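Local coordinates for glycosyl hydrolases family 2, sugar binding domain protein (Bacteroides uniformis str. 3978 T3 ii, PDB 6D1P) that probably hydrolyses O-glycosidic bonds as a family 2 beta-glucuronidase of a human gut bacterium, at residues G327-E332 / F360-H365; W576-F581 / K597-R602. One frame throughout, in Å; residues are numbered along the deposited sequence. Where two conformers were deposited one is given.

Contact 1: residues G327-E332 / F360-H365; sequences GTHRHE and FIRLGH
Strands 327-329 and 360-362 run parallel, their axes 31° apart, and Thr328 bonds to the neighbouring backbone in both directions. Its N gives a hydrogen bond to Phe360 O (3.0 Å), and its O takes one from Arg362 N (2.9 Å). Beyond His329 this pairing stops. The chain then folds through an inverse gamma turn at Leu363, closed by a weak bond from Gly364 N to Arg362 O.

His329 and Arg362 stand side by side on one face of the sheet. Arg362 NH1 donates to His329 NE2 (2.9 Å), meeting the ring at its edge but tilted out of the ring plane. Guanidinium and ring planes are 75° apart. Arg362 has CG anti to the backbone N (chi1 177°) and stays extended as far as NE. Its carbon chain therefore runs alongside the imidazole, with Arg362 CB 3.3 Å from His329 CD2. His329 ND1 bonds to Phe575 O, so both ring nitrogens are held and the ring rotation is fixed.

The strands belong to the beta-alpha-beta unit 321-329, 343-356, 360-362 of the TIM barrel. Arg362 lies at the C-terminal ends of the barrel strands, where its guanidinium also forms salt bridges with Glu386 and Glu512. Replacing it with an alanine would probably leave His329 NE2 without its donor and both glutamates without a shared positive partner.

Thr328 and Ile361 point together to the other face. Thr328 CG2 is 4.0 Å from Ile361 CG1. Ile361 CD1 reaches on to Arg330 CG (3.8 Å), against the aliphatic part of that arginine. The Arg330 guanidinium bonds to Gln368 and forms a salt bridge with Glu349. Past the strands, His331 CE1 approaches His365 CD2 at 4.3 Å. His331 bonds to Tyr366 and His365 to Glu386; a glycerol molecule also bonds to His365.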
ATOM      1  N   GLY A 327     -39.395  -1.099   2.034  1.00 25.71           N
ATOM      2  CA  GLY A 327     -38.072  -0.560   2.284  1.00 24.06           C
ATOM      3  C   GLY A 327     -36.906  -1.235   1.596  1.00 22.03           C
ATOM      4  O   GLY A 327     -36.980  -2.406   1.211  1.00 22.76           O
ATOM      5  N   THR A 328     -35.819  -0.487   1.436  1.00 23.84           N
ATOM      6  CA  THR A 328     -34.531  -1.004   0.989  1.00 21.73           C
ATOM      7  C   THR A 328     -33.439  -0.428   1.903  1.00 24.95           C
ATOM      8  O   THR A 328     -33.724   0.298   2.870  1.00 19.02           O
ATOM      9  CB  THR A 328     -34.311  -0.676  -0.506  1.00 23.45           C
ATOM     10  OG1 THR A 328     -33.306  -1.531  -1.075  1.00 19.89           O
ATOM     11  CG2 THR A 328     -33.938   0.785  -0.732  1.00 20.42           C
ATOM     12  N   HIS A 329     -32.184  -0.797   1.627  1.00 20.54           N
ATOM     13  CA  HIS A 329     -31.028  -0.117   2.199  1.00 21.33           C
ATOM     14  C   HIS A 329     -30.114   0.349   1.073  1.00 23.84           C
ATOM     15  O   HIS A 329     -30.209  -0.118  -0.071  1.00 23.82           O
ATOM     16  CB  HIS A 329     -30.162  -1.002   3.118  1.00 22.82           C
ATOM     17  CG  HIS A 329     -30.888  -1.699   4.222  1.00 19.49           C
ATOM     18  ND1 HIS A 329     -31.748  -2.752   4.001  1.00 19.51           N
ATOM     19  CD2 HIS A 329     -30.793  -1.568   5.565  1.00 21.86           C
ATOM     20  CE1 HIS A 329     -32.188  -3.209   5.158  1.00 20.71           C
ATOM     21  NE2 HIS A 329     -31.621  -2.509   6.124  1.00 23.02           N
ATOM     22  N   ARG A 330     -29.197   1.246   1.428  1.00 21.72           N
ATOM     23  CA  ARG A 330     -28.087   1.627   0.562  1.00 21.78           C
ATOM     24  C   ARG A 330     -26.859   1.841   1.432  1.00 21.72           C
ATOM     25  O   ARG A 330     -26.970   2.246   2.594  1.00 22.37           O
ATOM     26  CB  ARG A 330     -28.386   2.908  -0.244  1.00 20.02           C
ATOM     27  CG  ARG A 330     -28.348   4.170   0.605  1.00 22.87           C
ATOM     28  CD  ARG A 330     -28.594   5.451  -0.192  1.00 24.99           C
ATOM     29  NE  ARG A 330     -27.593   5.690  -1.232  1.00 23.22           N
ATOM     30  CZ  ARG A 330     -26.410   6.259  -1.020  1.00 22.72           C
ATOM     31  NH1 ARG A 330     -26.061   6.648   0.196  1.00 21.40           N
ATOM     32  NH2 ARG A 330     -25.576   6.449  -2.031  1.00 23.91           N
ATOM     33  N   HIS A 331     -25.691   1.529   0.877  1.00 24.00           N
ATOM     34  CA  HIS A 331     -24.413   1.841   1.504  1.00 21.27           C
ATOM     35  C   HIS A 331     -23.832   3.069   0.830  1.00 23.76           C
ATOM     36  O   HIS A 331     -24.214   3.422  -0.291  1.00 25.44           O
ATOM     37  CB  HIS A 331     -23.431   0.670   1.381  1.00 21.14           C
ATOM     38  CG  HIS A 331     -23.352  -0.197   2.600  1.00 20.07           C
ATOM     39  ND1 HIS A 331     -22.975   0.284   3.839  1.00 20.27           N
ATOM     40  CD2 HIS A 331     -23.581  -1.523   2.767  1.00 17.30           C
ATOM     41  CE1 HIS A 331     -22.995  -0.702   4.717  1.00 20.30           C
ATOM     42  NE2 HIS A 331     -23.355  -1.810   4.095  1.00 20.09           N
ATOM     43  N   GLU A 332     -22.909   3.741   1.511  0.54 23.21           N
ATOM     44  CA  GLU A 332     -22.189   4.838   0.864  0.54 23.27           C
ATOM     45  C   GLU A 332     -20.976   4.232   0.159  0.54 24.54           C
ATOM     46  O   GLU A 332     -19.845   4.223   0.657  0.54 23.64           O
ATOM     47  CB  GLU A 332     -21.846   5.935   1.863  0.54 23.10           C
ATOM     48  CG  GLU A 332     -23.055   6.868   2.081  0.54 22.96           C
ATOM     49  CD  GLU A 332     -22.728   8.130   2.855  0.54 25.13           C
ATOM     50  OE1 GLU A 332     -21.625   8.192   3.466  0.54 24.36           O
ATOM     51  OE2 GLU A 332     -23.576   9.054   2.852  0.54 21.72           O
ATOM     52  N   PHE A 360     -39.322   3.634   1.693  1.00 25.88           N
ATOM     53  CA  PHE A 360     -38.679   3.498   2.985  1.00 23.82           C
ATOM     54  C   PHE A 360     -37.245   3.039   2.760  1.00 25.50           C
ATOM     55  O   PHE A 360     -36.987   2.206   1.889  1.00 22.89           O
ATOM     56  CB  PHE A 360     -39.466   2.490   3.839  1.00 24.67           C
ATOM     57  CG  PHE A 360     -39.009   2.394   5.271  1.00 23.74           C
ATOM     58  CD1 PHE A 360     -38.616   3.521   5.970  1.00 22.20           C
ATOM     59  CD2 PHE A 360     -39.013   1.173   5.926  1.00 22.86           C
ATOM     60  CE1 PHE A 360     -38.213   3.434   7.300  1.00 24.54           C
ATOM     61  CE2 PHE A 360     -38.615   1.076   7.252  1.00 24.47           C
ATOM     62  CZ  PHE A 360     -38.207   2.207   7.939  1.00 22.64           C
ATOM     63  N   ILE A 361     -36.313   3.576   3.538  1.00 23.67           N
ATOM     64  CA  ILE A 361     -34.927   3.164   3.386  1.00 23.41           C
ATOM     65  C   ILE A 361     -34.221   3.255   4.733  1.00 24.57           C
ATOM     66  O   ILE A 361     -34.418   4.207   5.499  1.00 23.98           O
ATOM     67  CB  ILE A 361     -34.220   4.005   2.302  1.00 24.40           C
ATOM     68  CG1 ILE A 361     -32.799   3.475   2.048  1.00 23.42           C
ATOM     69  CG2 ILE A 361     -34.240   5.497   2.668  1.00 19.75           C
ATOM     70  CD1 ILE A 361     -32.146   4.085   0.801  1.00 22.55           C
ATOM     71  N   ARG A 362     -33.414   2.235   5.021  1.00 22.40           N
ATOM     72  CA  ARG A 362     -32.452   2.253   6.114  1.00 24.92           C
ATOM     73  C   ARG A 362     -31.072   2.539   5.531  1.00 21.76           C
ATOM     74  O   ARG A 362     -30.620   1.832   4.628  1.00 21.28           O
ATOM     75  CB  ARG A 362     -32.470   0.921   6.870  1.00 23.14           C
ATOM     76  CG  ARG A 362     -31.445   0.778   8.004  1.00 24.80           C
ATOM     77  CD  ARG A 362     -31.764  -0.483   8.811  1.00 22.60           C
ATOM     78  NE  ARG A 362     -30.704  -0.925   9.727  1.00 22.55           N
ATOM     79  CZ  ARG A 362     -30.093  -2.105   9.651  1.00 21.53           C
ATOM     80  NH1 ARG A 362     -30.392  -2.968   8.676  1.00 19.74           N
ATOM     81  NH2 ARG A 362     -29.178  -2.425  10.550  1.00 20.12           N
ATOM     82  N   LEU A 363     -30.409   3.568   6.054  1.00 23.41           N
ATOM     83  CA  LEU A 363     -29.215   4.143   5.426  1.00 23.73           C
ATOM     84  C   LEU A 363     -27.937   3.430   5.885  1.00 22.38           C
ATOM     85  O   LEU A 363     -27.024   4.033   6.451  1.00 20.70           O
ATOM     86  CB  LEU A 363     -29.146   5.637   5.726  1.00 20.41           C
ATOM     87  CG  LEU A 363     -30.336   6.472   5.231  1.00 27.13           C
ATOM     88  CD1 LEU A 363     -30.166   7.935   5.611  1.00 25.88           C
ATOM     89  CD2 LEU A 363     -30.511   6.327   3.720  1.00 23.27           C
ATOM     90  N   GLY A 364     -27.861   2.138   5.578  1.00 20.66           N
ATOM     91  CA  GLY A 364     -26.710   1.379   6.000  1.00 21.28           C
ATOM     92  C   GLY A 364     -26.603   1.380   7.513  1.00 26.78           C
ATOM     93  O   GLY A 364     -27.606   1.463   8.235  1.00 24.07           O
ATOM     94  N   HIS A 365     -25.363   1.348   8.005  1.00 20.33           N
ATOM     95  CA  HIS A 365     -25.103   1.237   9.430  1.00 23.18           C
ATOM     96  C   HIS A 365     -24.457   2.496   9.993  1.00 23.61           C
ATOM     97  O   HIS A 365     -23.683   2.431  10.951  1.00 19.83           O
ATOM     98  CB  HIS A 365     -24.238   0.006   9.714  1.00 19.15           C
ATOM     99  CG  HIS A 365     -24.852  -1.275   9.247  1.00 20.31           C
ATOM    100  ND1 HIS A 365     -26.149  -1.638   9.562  1.00 21.93           N
ATOM    101  CD2 HIS A 365     -24.360  -2.272   8.475  1.00 19.86           C
ATOM    102  CE1 HIS A 365     -26.418  -2.814   9.022  1.00 18.21           C
ATOM    103  NE2 HIS A 365     -25.350  -3.218   8.354  1.00 19.75           N
TER

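Contact 2: residues W576-F581 / K597-R602; sequences WTFKDF and KGVVQR. With NA (sodium ion), chain C.
This is a buried loop-to-loop contact at the C-terminal end of barrel strand 572-574, with backbone bonds doing most of the holding. Thr577 N donates to Lys597 O (3.0 Å), from well above the carbonyl plane. Water 1 lies within hydrogen-bonding reach of this oxygen and of Trp576 O. Phe578 O accepts from two amides in a row. Val600 N lies in its carbonyl plane; Val599 N comes in above it and is the closer, at 2.7 Å. Asp580 N returns a bond to Val600 O at 3.0 Å, nearly straight at 163°. Lys579 and Val600 thus form a single bridge.

Gly598 and Lys579 have the nearest CA atoms across the loops, 3.9 Å apart. A CB on Gly598 would fall too close to Asp580 N. Gly598 N bonds to Asp580 OD1 (3.0 Å), an oxygen that also has a salt bridge to Lys607. Water 2 donates to Asp580 OD2 and accepts from Arg602 N, so both carboxylate oxygens are gripped.

Phe578 points its CB away from 597-602, yet with CG anti to the backbone N (chi1 178°) its ring reaches the valines. Val600 CG2 lies over one ring face in a CH-pi contact, 3.9 Å from Phe578 CE2. Val599 CG2 comes to 4.0 Å from Phe578 CD1. At the other end, Lys597 CD meets the Trp576 ring at its edge, and the lysine amino group goes on to Asp516 and Tyr487.

Asp580 O binds a sodium ion at 2.7 Å. Water 3 is a second ligand, and Asp333 shares the site; Arg602 forms a salt bridge with Asp333. The peptide bond between Trp576 and Thr577 is cis, consistent with the non-proline cis peptide that follows the last barrel strand in many glycoside hydrolases of clan GH-A.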
ATOM      1  N   TRP A 576     -32.391  -6.193   2.035  1.00 24.27           N
ATOM      2  CA  TRP A 576     -30.968  -5.871   1.966  1.00 20.73           C
ATOM      3  C   TRP A 576     -30.452  -6.529   0.698  1.00 18.97           C
ATOM      4  O   TRP A 576     -30.356  -7.759   0.630  1.00 19.90           O
ATOM      5  CB  TRP A 576     -30.218  -6.368   3.203  1.00 21.42           C
ATOM      6  CG  TRP A 576     -28.737  -6.028   3.211  1.00 21.14           C
ATOM      7  CD1 TRP A 576     -27.748  -6.654   2.515  1.00 19.80           C
ATOM      8  CD2 TRP A 576     -28.109  -4.975   3.948  1.00 18.18           C
ATOM      9  NE1 TRP A 576     -26.544  -6.042   2.754  1.00 19.68           N
ATOM     10  CE2 TRP A 576     -26.733  -5.010   3.632  1.00 20.44           C
ATOM     11  CE3 TRP A 576     -28.577  -4.006   4.847  1.00 17.69           C
ATOM     12  CZ2 TRP A 576     -25.805  -4.125   4.202  1.00 18.92           C
ATOM     13  CZ3 TRP A 576     -27.667  -3.114   5.401  1.00 20.00           C
ATOM     14  CH2 TRP A 576     -26.288  -3.178   5.073  1.00 20.28           C
ATOM     15  N   THR A 577     -30.124  -5.728  -0.308  1.00 19.03           N
ATOM     16  CA  THR A 577     -30.009  -4.281  -0.222  1.00 19.77           C
ATOM     17  C   THR A 577     -30.244  -3.782  -1.636  1.00 20.62           C
ATOM     18  O   THR A 577     -30.424  -4.601  -2.557  1.00 20.92           O
ATOM     19  CB  THR A 577     -28.598  -3.827   0.320  1.00 21.55           C
ATOM     20  OG1 THR A 577     -28.573  -2.403   0.504  1.00 22.04           O
ATOM     21  CG2 THR A 577     -27.464  -4.250  -0.620  1.00 17.12           C
ATOM     22  N   PHE A 578     -30.254  -2.460  -1.843  1.00 20.33           N
ATOM     23  CA  PHE A 578     -30.587  -1.955  -3.176  1.00 21.44           C
ATOM     24  C   PHE A 578     -29.514  -2.321  -4.197  1.00 21.35           C
ATOM     25  O   PHE A 578     -29.827  -2.812  -5.292  1.00 23.39           O
ATOM     26  CB  PHE A 578     -30.789  -0.442  -3.152  1.00 22.57           C
ATOM     27  CG  PHE A 578     -31.089   0.140  -4.512  1.00 22.63           C
ATOM     28  CD1 PHE A 578     -32.269  -0.186  -5.180  1.00 25.67           C
ATOM     29  CD2 PHE A 578     -30.189   1.006  -5.128  1.00 22.31           C
ATOM     30  CE1 PHE A 578     -32.546   0.344  -6.458  1.00 27.67           C
ATOM     31  CE2 PHE A 578     -30.450   1.542  -6.385  1.00 23.79           C
ATOM     32  CZ  PHE A 578     -31.627   1.208  -7.064  1.00 24.48           C
ATOM     33  N   LYS A 579     -28.242  -2.100  -3.844  1.00 18.12           N
ATOM     34  CA  LYS A 579     -27.131  -2.114  -4.787  1.00 21.05           C
ATOM     35  C   LYS A 579     -25.970  -2.950  -4.257  1.00 19.47           C
ATOM     36  O   LYS A 579     -25.597  -2.830  -3.085  1.00 19.71           O
ATOM     37  CB  LYS A 579     -26.664  -0.677  -5.062  1.00 21.50           C
ATOM     38  CG  LYS A 579     -25.693  -0.532  -6.222  1.00 24.30           C
ATOM     39  CD  LYS A 579     -25.528   0.940  -6.616  1.00 25.37           C
ATOM     40  CE  LYS A 579     -24.717   1.692  -5.544  1.00 28.36           C
ATOM     41  NZ  LYS A 579     -25.105   3.115  -5.590  1.00 31.16           N
ATOM     42  N   ASP A 580     -25.416  -3.803  -5.124  1.00 21.94           N
ATOM     43  CA  ASP A 580     -24.159  -4.483  -4.841  1.00 19.85           C
ATOM     44  C   ASP A 580     -23.147  -3.491  -4.296  1.00 20.39           C
ATOM     45  O   ASP A 580     -22.987  -2.397  -4.839  1.00 21.54           O
ATOM     46  CB  ASP A 580     -23.605  -5.126  -6.115  1.00 20.11           C
ATOM     47  CG  ASP A 580     -24.375  -6.351  -6.543  1.00 22.04           C
ATOM     48  OD1 ASP A 580     -25.378  -6.678  -5.875  1.00 22.06           O
ATOM     49  OD2 ASP A 580     -23.969  -6.990  -7.557  1.00 21.89           O
ATOM     50  N   PHE A 581     -22.463  -3.869  -3.223  1.00 19.89           N
ATOM     51  CA  PHE A 581     -21.506  -2.968  -2.602  1.00 18.97           C
ATOM     52  C   PHE A 581     -20.305  -3.771  -2.131  1.00 20.32           C
ATOM     53  O   PHE A 581     -20.376  -4.991  -1.954  1.00 21.68           O
ATOM     54  CB  PHE A 581     -22.140  -2.207  -1.436  1.00 20.55           C
ATOM     55  CG  PHE A 581     -22.426  -3.077  -0.254  1.00 25.27           C
ATOM     56  CD1 PHE A 581     -23.620  -3.776  -0.173  1.00 18.16           C
ATOM     57  CD2 PHE A 581     -21.476  -3.230   0.768  1.00 20.39           C
ATOM     58  CE1 PHE A 581     -23.883  -4.597   0.907  1.00 20.53           C
ATOM     59  CE2 PHE A 581     -21.732  -4.048   1.841  1.00 20.86           C
ATOM     60  CZ  PHE A 581     -22.947  -4.730   1.928  1.00 21.58           C
ATOM     61  N   LYS A 597     -26.053  -8.798  -2.858  1.00 22.79           N
ATOM     62  CA  LYS A 597     -27.475  -8.830  -2.538  1.00 23.79           C
ATOM     63  C   LYS A 597     -28.252  -7.646  -3.108  1.00 22.07           C
ATOM     64  O   LYS A 597     -29.410  -7.443  -2.722  1.00 24.73           O
ATOM     65  CB  LYS A 597     -27.665  -8.888  -1.031  1.00 20.66           C
ATOM     66  CG  LYS A 597     -27.273 -10.213  -0.413  1.00 23.72           C
ATOM     67  CD  LYS A 597     -27.426 -10.140   1.122  1.00 20.83           C
ATOM     68  CE  LYS A 597     -27.041 -11.456   1.786  1.00 24.29           C
ATOM     69  NZ  LYS A 597     -25.574 -11.735   1.756  1.00 22.35           N
ATOM     70  N   GLY A 598     -27.649  -6.855  -3.999  1.00 19.45           N
ATOM     71  CA  GLY A 598     -28.370  -5.758  -4.603  1.00 18.92           C
ATOM     72  C   GLY A 598     -29.370  -6.242  -5.637  1.00 21.56           C
ATOM     73  O   GLY A 598     -29.313  -7.371  -6.120  1.00 21.87           O
ATOM     74  N   VAL A 599     -30.332  -5.382  -5.983  1.00 20.98           N
ATOM     75  CA  VAL A 599     -31.097  -5.625  -7.200  1.00 25.40           C
ATOM     76  C   VAL A 599     -30.533  -4.846  -8.376  1.00 28.61           C
ATOM     77  O   VAL A 599     -31.080  -4.920  -9.490  1.00 29.94           O
ATOM     78  CB  VAL A 599     -32.608  -5.346  -7.017  1.00 22.61           C
ATOM     79  CG1 VAL A 599     -33.236  -6.457  -6.201  1.00 22.13           C
ATOM     80  CG2 VAL A 599     -32.861  -3.995  -6.348  1.00 20.90           C
ATOM     81  N   VAL A 600     -29.443  -4.106  -8.165  1.00 25.85           N
ATOM     82  CA  VAL A 600     -28.701  -3.452  -9.234  1.00 22.72           C
ATOM     83  C   VAL A 600     -27.224  -3.625  -8.924  1.00 24.29           C
ATOM     84  O   VAL A 600     -26.824  -3.756  -7.759  1.00 20.80           O
ATOM     85  CB  VAL A 600     -29.030  -1.942  -9.394  1.00 21.85           C
ATOM     86  CG1 VAL A 600     -30.545  -1.684  -9.478  1.00 21.81           C
ATOM     87  CG2 VAL A 600     -28.418  -1.137  -8.276  1.00 18.65           C
ATOM     88  N   GLN A 601     -26.413  -3.608  -9.983  1.00 23.63           N
ATOM     89  CA  GLN A 601     -24.972  -3.795  -9.869  1.00 22.55           C
ATOM     90  C   GLN A 601     -24.339  -2.593  -9.183  1.00 21.25           C
ATOM     91  O   GLN A 601     -24.969  -1.547  -8.991  1.00 21.61           O
ATOM     92  CB  GLN A 601     -24.346  -3.991 -11.250  1.00 20.48           C
ATOM     93  CG  GLN A 601     -24.660  -5.316 -11.878  1.00 18.59           C
ATOM     94  CD  GLN A 601     -23.897  -5.529 -13.154  1.00 24.14           C
ATOM     95  OE1 GLN A 601     -22.671  -5.300 -13.214  1.00 25.06           O
ATOM     96  NE2 GLN A 601     -24.606  -5.958 -14.200  1.00 18.83           N
ATOM     97  N   ARG A 602     -23.057  -2.731  -8.857  1.00 20.45           N
ATOM     98  CA  ARG A 602     -22.381  -1.693  -8.091  1.00 20.60           C
ATOM     99  C   ARG A 602     -22.265  -0.380  -8.861  1.00 23.86           C
ATOM    100  O   ARG A 602     -22.103   0.673  -8.232  1.00 21.54           O
ATOM    101  CB  ARG A 602     -21.008  -2.193  -7.653  1.00 20.46           C
ATOM    102  CG  ARG A 602     -20.330  -1.327  -6.615  1.00 22.01           C
ATOM    103  CD  ARG A 602     -19.189  -2.072  -5.950  1.00 20.13           C
ATOM    104  NE  ARG A 602     -18.578  -1.242  -4.938  1.00 19.13           N
ATOM    105  CZ  ARG A 602     -17.363  -0.715  -5.030  1.00 22.31           C
ATOM    106  NH1 ARG A 602     -16.588  -0.949  -6.090  1.00 17.87           N
ATOM    107  NH2 ARG A 602     -16.915   0.039  -4.045  1.00 22.15           N
TER
HETATM  108 NA    NA C 901     -23.049   0.071  -3.848  1.00 30.90          NA
HETATM  109  O   HOH W   1     -31.307  -9.306  -1.430  1.00 16.91           O
HETATM  110  O   HOH W   2     -22.041  -5.537  -9.236  1.00 21.52           O
HETATM  111  O   HOH W   3     -25.007   0.630  -1.908  1.00 22.60           O

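How the contacts relate
Both contacts are buried in the TIM barrel. Contact 1 joins the paired strands 321-329 and 360-362; contact 2 joins the loop after strand 572-574 to the one after strand 594-595. Strand 321-329 lies between 360-362 and 572-574. The contacts touch directly: His329 O is 2.9 Å from Phe578 N, a probable hydrogen bond, and the rings of His331 and Phe581 meet. Contact 1 has regular parallel sheet bonds and a histidine-arginine pair backed by glutamates. Contact 2 has irregular loop backbone, waters, a doubly used carbonyl and a sodium ion. Glu349 of helix 343-356 serves both, with salt bridges to Arg330 and Lys579.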